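Local coordinates for protein phosphodiesterase (Salpingoeca rosetta, PDB 7CJ3) that binds retinal within a bacteriorhodopsin-like transmembrane domain built largely of membrane-spanning helices, at residues L197-W200 / G201-K205; A221-L224 / L225-I229. All coordinates share one frame; numbering follows the deposited sequence.

Contact 1: residues L197-W200 / G201-K205; sequences LHMW and GMFGK. With OLC ((2R)-2,3-dihydroxypropyl (9Z)-octadec-9-enoate), chain N; OLC ((2R)-2,3-dihydroxypropyl (9Z)-octadec-9-enoate), chain O.
Met199 and Phe203 meet one helical turn apart: SD of Met199 approaches the edge of the Phe203 ring, 3.5 Å from CD2, in a Met-aromatic contact, and Met199 CG comes in near the plane of that ring. Backbone bonds link Gly201 N to Leu197 O, Met202 N to His198 O and Gly204 N to Trp200 O, with a weak one from Phe203 N to Met199 O.

The Trp200 side chain illustrates how a helix can present one residue to lipid along its whole length. Its CB comes 4.0 Å from C10 of the glyceryl monooleate of chain N. CG stands anti to the backbone N (chi1 -169°), beside the carbonyl carbon, which lays the ring against the lipid. There C9 lies over one face, 3.4 Å from Trp200 CG and offset toward the rim, with C10 beside it near CE3. Farther round, Trp200 NE1 donates to the ester carbonyl oxygen O19 at 3.0 Å. Arg226 adds a cation-pi contact to this indole.

Leu197 forks between two lipids, CD1 meeting chain O and CD2 chain N, while His198 CE1 meets C4 of the chain O lipid. Carbon-rich surfaces thus meet acyl carbons, and the indole N-H gives the lipid carbonyl one directional but bent bond (135°).

Contact 2: residues A221-L224 / L225-I229; sequences ALHL and LRCEI. With OLC ((2R)-2,3-dihydroxypropyl (9Z)-octadec-9-enoate), chain N.
Glu228 N donates to O of Leu224 at 2.9 Å, the shortest of the backbone bonds joining residues 221-224 to 225-229. Leu225 N to Ala221 O and Cys227 N to His223 O repeat the i to i+4 pattern, whereas Arg226 N to Leu222 O is weak at 3.3 Å. His223 is the hub of the side-chain contacts. Placing CG anti to the backbone N (chi1 -176°) turns its imidazole toward the next turn, where two residues approach it from different directions. Cys227 SG lies over one ring face, 3.7 Å from the centroid and displaced toward the rim at CE1. Arg226 comes to the ring edge instead, its NE 3.1 Å from His223 CD2.

The guanidinium and imidazole planes stand 77° apart, so these groups meet edge to edge rather than stacking. Arg226 CG stands between the backbone N and the carbonyl carbon (chi1 61°), 3.1 Å from His223 O; the extended chain beyond it carries NH1 to 3.5 Å from O19 of the chain N lipid. The nearby guanidinium would probably make protonation of His223 less favourable. This run of about two turns, with Ala221, Leu222, Leu225 and Ile229 against neighbouring helices, belongs to the transmembrane helix bundle of bacteriorhodopsin-like proteins.

Overall arrangement
Read from the N terminus, the chain reaches contact 1 late in helix 178-207, passes through the connection that follows, and enters contact 2 in helix 219-233. Each contact closes single helical turns and no larger loop; the two lie in series, neither nesting nor crossing. Their centres are about 10 Å apart and their side chains pack against each other, an example of local helical contacts lying along a helix-helix interface. Met199 meets Ile229, and Phe203 reaches Leu222 and Arg226. Both contacts touch the chain N lipid. Helix 128-149 packs against each, and helix 250-277 against contact 2, joining both to the retinal-binding bundle.

Contact 1: residues L197-W200 / G201-K205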
loop_
_atom_site.group_PDB
_atom_site.type_symbol
_atom_site.label_atom_id
_atom_site.label_comp_id
_atom_site.label_asym_id
_atom_site.label_seq_id
_atom_site.Cartn_x
_atom_site.Cartn_y
_atom_site.Cartn_z
ATOM N N LEU B 197 -6.188 24.420 12.710
ATOM C CA LEU B 197 -5.621 25.789 12.776
ATOM C C LEU B 197 -4.449 25.782 13.755
ATOM O O LEU B 197 -3.391 26.378 13.421
ATOM C CB LEU B 197 -6.692 26.798 13.218
ATOM C CG LEU B 197 -7.407 27.574 12.105
ATOM C CD1 LEU B 197 -8.611 28.329 12.653
ATOM C CD2 LEU B 197 -6.453 28.527 11.376
ATOM N N HIS B 198 -4.650 25.154 14.920
ATOM C CA HIS B 198 -3.644 25.079 16.007
ATOM C C HIS B 198 -2.531 24.119 15.607
ATOM O O HIS B 198 -1.361 24.424 15.931
ATOM C CB HIS B 198 -4.284 24.725 17.343
ATOM C CG HIS B 198 -4.866 25.906 18.039
ATOM N ND1 HIS B 198 -6.160 26.324 17.843
ATOM C CD2 HIS B 198 -4.309 26.760 18.935
ATOM C CE1 HIS B 198 -6.382 27.379 18.620
ATOM N NE2 HIS B 198 -5.257 27.669 19.287
ATOM N N MET B 199 -2.863 23.030 14.910
ATOM C CA MET B 199 -1.837 22.115 14.344
ATOM C C MET B 199 -0.941 22.907 13.388
ATOM O O MET B 199 0.305 22.774 13.499
ATOM C CB MET B 199 -2.469 20.959 13.570
ATOM C CG MET B 199 -1.452 19.991 13.023
ATOM S SD MET B 199 -0.924 20.337 11.300
ATOM C CE MET B 199 -2.523 20.460 10.493
ATOM N N TRP B 200 -1.567 23.668 12.472
ATOM C CA TRP B 200 -0.888 24.543 11.480
ATOM C C TRP B 200 0.027 25.517 12.245
ATOM O O TRP B 200 1.217 25.618 11.893
ATOM C CB TRP B 200 -1.922 25.228 10.568
ATOM C CG TRP B 200 -1.326 25.926 9.379
ATOM C CD1 TRP B 200 -0.841 27.201 9.334
ATOM C CD2 TRP B 200 -1.126 25.386 8.058
ATOM N NE1 TRP B 200 -0.355 27.486 8.087
ATOM C CE2 TRP B 200 -0.498 26.384 7.291
ATOM C CE3 TRP B 200 -1.396 24.156 7.456
ATOM C CZ2 TRP B 200 -0.136 26.190 5.965
ATOM C CZ3 TRP B 200 -1.053 23.966 6.137
ATOM C CH2 TRP B 200 -0.429 24.976 5.404
ATOM N N GLY B 201 -0.477 26.093 13.338
ATOM C CA GLY B 201 0.250 27.022 14.223
ATOM C C GLY B 201 1.571 26.469 14.729
ATOM O O GLY B 201 2.612 27.136 14.542
ATOM N N MET B 202 1.544 25.300 15.368
ATOM C CA MET B 202 2.704 24.765 16.139
ATOM C C MET B 202 3.825 24.346 15.180
ATOM O O MET B 202 5.001 24.526 15.545
ATOM C CB MET B 202 2.300 23.605 17.060
ATOM C CG MET B 202 1.871 22.345 16.349
ATOM S SD MET B 202 1.709 20.923 17.498
ATOM C CE MET B 202 0.262 21.406 18.440
ATOM N N PHE B 203 3.482 23.844 13.990
ATOM C CA PHE B 203 4.448 23.609 12.887
ATOM C C PHE B 203 5.075 24.930 12.430
ATOM O O PHE B 203 6.276 24.913 12.108
ATOM C CB PHE B 203 3.771 22.953 11.698
ATOM C CG PHE B 203 3.684 21.463 11.822
ATOM C CD1 PHE B 203 4.817 20.685 11.687
ATOM C CD2 PHE B 203 2.472 20.839 12.080
ATOM C CE1 PHE B 203 4.734 19.305 11.775
ATOM C CE2 PHE B 203 2.401 19.456 12.194
ATOM C CZ PHE B 203 3.532 18.698 12.026
ATOM N N GLY B 204 4.275 26.005 12.380
ATOM C CA GLY B 204 4.715 27.364 12.032
ATOM C C GLY B 204 5.692 27.931 13.058
ATOM O O GLY B 204 6.778 28.423 12.649
ATOM N N LYS B 205 5.335 27.891 14.346
ATOM C CA LYS B 205 6.226 28.357 15.438
ATOM C C LYS B 205 7.623 27.751 15.212
ATOM O O LYS B 205 8.638 28.513 15.265
ATOM C CB LYS B 205 5.611 28.017 16.796
ATOM C CG LYS B 205 4.425 28.879 17.182
ATOM C CD LYS B 205 3.537 28.267 18.239
ATOM C CE LYS B 205 2.257 29.059 18.440
ATOM N NZ LYS B 205 1.410 28.534 19.542
HETATM C C18 OLC N . -13.094 21.405 5.031
HETATM C C10 OLC N . -4.604 26.180 7.717
HETATM C C9 OLC N . -3.852 27.289 7.539
HETATM C C17 OLC N . -12.182 22.620 5.168
HETATM C C11 OLC N . -6.049 26.142 8.117
HETATM C C8 OLC N . -4.277 28.709 7.714
HETATM C C24 OLC N . 4.919 32.250 10.180
HETATM C C16 OLC N . -11.009 22.491 6.162
HETATM C C12 OLC N . -6.720 24.897 7.580
HETATM C C7 OLC N . -3.071 29.602 7.981
HETATM C C15 OLC N . -10.425 23.855 6.577
HETATM C C13 OLC N . -8.229 25.132 7.265
HETATM C C6 OLC N . -3.405 30.791 8.889
HETATM C C14 OLC N . -8.909 23.803 6.798
HETATM C C5 OLC N . -3.473 30.525 10.415
HETATM C C4 OLC N . -2.145 30.266 11.200
HETATM C C3 OLC N . -0.829 30.668 10.501
HETATM C C2 OLC N . 0.466 30.033 11.057
HETATM C C21 OLC N . 4.077 29.986 9.308
HETATM C C1 OLC N . 1.568 30.008 9.969
HETATM C C22 OLC N . 5.206 31.050 9.267
HETATM O O19 OLC N . 1.260 29.880 8.777
HETATM O O25 OLC N . 6.126 32.979 10.339
HETATM O O23 OLC N . 6.503 30.496 9.601
HETATM O O20 OLC N . 3.011 30.178 10.275
HETATM C C18 OLC O . -21.210 25.300 11.157
HETATM C C10 OLC O . -13.787 27.233 15.036
HETATM C C9 OLC O . -12.657 27.553 15.670
HETATM C C17 OLC O . -20.983 26.476 12.094
HETATM C C11 OLC O . -14.268 27.869 13.758
HETATM C C8 OLC O . -11.719 28.630 15.210
HETATM C C24 OLC O . -8.228 35.906 18.782
HETATM C C16 OLC O . -19.581 26.387 12.709
HETATM C C12 OLC O . -15.781 27.697 13.669
HETATM C C7 OLC O . -10.456 28.686 16.080
HETATM C C15 OLC O . -18.791 27.711 12.694
HETATM C C13 OLC O . -16.288 26.995 12.402
HETATM C C6 OLC O . -9.888 30.094 15.959
HETATM C C14 OLC O . -17.530 27.680 11.794
HETATM C C5 OLC O . -8.378 30.203 16.065
HETATM C C4 OLC O . -7.898 29.675 17.393
HETATM C C3 OLC O . -8.289 30.508 18.624
HETATM C C2 OLC O . -7.770 31.958 18.585
HETATM C C21 OLC O . -6.608 34.881 20.403
HETATM C C1 OLC O . -7.510 32.529 19.977
HETATM C C22 OLC O . -6.745 35.613 19.059
HETATM O O19 OLC O . -8.202 32.200 20.926
HETATM O O25 OLC O . -8.568 35.639 17.416
HETATM O O23 OLC O . -5.957 36.828 19.059
HETATM O O20 OLC O . -6.419 33.476 20.214
#

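Contact 2: residues A221-L224 / L225-I229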
loop_
_atom_site.group_PDB
_atom_site.type_symbol
_atom_site.label_atom_id
_atom_site.label_comp_id
_atom_site.label_asym_id
_atom_site.label_seq_id
_atom_site.Cartn_x
_atom_site.Cartn_y
_atom_site.Cartn_z
ATOM N N ALA B 221 10.150 20.180 5.525
ATOM C CA ALA B 221 9.445 18.930 5.886
ATOM C C ALA B 221 8.327 19.232 6.891
ATOM O O ALA B 221 7.253 18.642 6.756
ATOM C CB ALA B 221 10.422 17.924 6.420
ATOM N N LEU B 222 8.555 20.142 7.834
ATOM C CA LEU B 222 7.499 20.642 8.754
ATOM C C LEU B 222 6.334 21.206 7.930
ATOM O O LEU B 222 5.177 21.011 8.338
ATOM C CB LEU B 222 8.069 21.696 9.712
ATOM C CG LEU B 222 8.586 21.153 11.060
ATOM C CD1 LEU B 222 9.985 20.603 10.930
ATOM C CD2 LEU B 222 8.567 22.227 12.141
ATOM N N HIS B 223 6.607 21.854 6.790
ATOM C CA HIS B 223 5.551 22.462 5.943
ATOM C C HIS B 223 4.779 21.376 5.196
ATOM O O HIS B 223 3.525 21.443 5.163
ATOM C CB HIS B 223 6.117 23.517 4.979
ATOM C CG HIS B 223 5.035 24.197 4.200
ATOM N ND1 HIS B 223 4.846 23.972 2.849
ATOM C CD2 HIS B 223 4.033 25.002 4.598
ATOM C CE1 HIS B 223 3.790 24.640 2.446
ATOM N NE2 HIS B 223 3.268 25.274 3.502
ATOM N N LEU B 224 5.495 20.433 4.583
ATOM C CA LEU B 224 4.891 19.291 3.839
ATOM C C LEU B 224 4.008 18.464 4.784
ATOM O O LEU B 224 2.938 18.002 4.340
ATOM C CB LEU B 224 6.013 18.471 3.211
ATOM C CG LEU B 224 6.607 19.152 1.988
ATOM C CD1 LEU B 224 7.701 18.292 1.393
ATOM C CD2 LEU B 224 5.528 19.439 0.949
ATOM N N LEU B 225 4.396 18.341 6.057
ATOM C CA LEU B 225 3.597 17.607 7.056
ATOM C C LEU B 225 2.252 18.305 7.324
ATOM O O LEU B 225 1.215 17.615 7.223
ATOM C CB LEU B 225 4.440 17.436 8.320
ATOM C CG LEU B 225 5.456 16.288 8.250
ATOM C CD1 LEU B 225 6.282 16.197 9.530
ATOM C CD2 LEU B 225 4.774 14.958 7.963
ATOM N N ARG B 226 2.245 19.597 7.676
ATOM C CA ARG B 226 0.991 20.346 7.984
ATOM C C ARG B 226 0.056 20.436 6.755
ATOM O O ARG B 226 -1.184 20.524 6.946
ATOM C CB ARG B 226 1.310 21.727 8.548
ATOM C CG ARG B 226 2.086 22.653 7.627
ATOM C CD ARG B 226 2.325 23.979 8.332
ATOM N NE ARG B 226 2.991 24.988 7.515
ATOM C CZ ARG B 226 3.140 26.264 7.871
ATOM N NH1 ARG B 226 2.681 26.696 9.031
ATOM N NH2 ARG B 226 3.756 27.118 7.085
ATOM N N CYS B 227 0.613 20.427 5.532
ATOM C CA CYS B 227 -0.152 20.399 4.252
ATOM C C CYS B 227 -0.744 18.995 4.078
ATOM O O CYS B 227 -1.900 18.869 3.684
ATOM C CB CYS B 227 0.721 20.772 3.055
ATOM S SG CYS B 227 1.252 22.508 2.947
ATOM N N GLU B 228 0.025 17.956 4.393
ATOM C CA GLU B 228 -0.409 16.553 4.212
ATOM C C GLU B 228 -1.667 16.290 5.057
ATOM O O GLU B 228 -2.619 15.692 4.501
ATOM C CB GLU B 228 0.723 15.611 4.600
ATOM C CG GLU B 228 0.536 14.190 4.107
ATOM C CD GLU B 228 -0.287 13.247 4.969
ATOM O OE1 GLU B 228 -0.777 12.280 4.366
ATOM O OE2 GLU B 228 -0.439 13.445 6.208
ATOM N N ILE B 229 -1.647 16.715 6.335
ATOM C CA ILE B 229 -2.693 16.466 7.363
ATOM C C ILE B 229 -3.991 17.157 6.927
ATOM O O ILE B 229 -5.070 16.518 6.949
ATOM C CB ILE B 229 -2.160 16.916 8.744
ATOM C CG1 ILE B 229 -1.051 15.961 9.215
ATOM C CG2 ILE B 229 -3.267 17.028 9.796
ATOM C CD1 ILE B 229 -0.149 16.522 10.274
HETATM C C18 OLC N . -13.094 21.405 5.031
HETATM C C10 OLC N . -4.604 26.180 7.717
HETATM C C9 OLC N . -3.852 27.289 7.539
HETATM C C17 OLC N . -12.182 22.620 5.168
HETATM C C11 OLC N . -6.049 26.142 8.117
HETATM C C8 OLC N . -4.277 28.709 7.714
HETATM C C24 OLC N . 4.919 32.250 10.180
HETATM C C16 OLC N . -11.009 22.491 6.162
HETATM C C12 OLC N . -6.720 24.897 7.580
HETATM C C7 OLC N . -3.071 29.602 7.981
HETATM C C15 OLC N . -10.425 23.855 6.577
HETATM C C13 OLC N . -8.229 25.132 7.265
HETATM C C6 OLC N . -3.405 30.791 8.889
HETATM C C14 OLC N . -8.909 23.803 6.798
HETATM C C5 OLC N . -3.473 30.525 10.415
HETATM C C4 OLC N . -2.145 30.266 11.200
HETATM C C3 OLC N . -0.829 30.668 10.501
HETATM C C2 OLC N . 0.466 30.033 11.057
HETATM C C21 OLC N . 4.077 29.986 9.308
HETATM C C1 OLC N . 1.568 30.008 9.969
HETATM C C22 OLC N . 5.206 31.050 9.267
HETATM O O19 OLC N . 1.260 29.880 8.777
HETATM O O25 OLC N . 6.126 32.979 10.339
HETATM O O23 OLC N . 6.503 30.496 9.601
HETATM O O20 OLC N . 3.011 30.178 10.275
#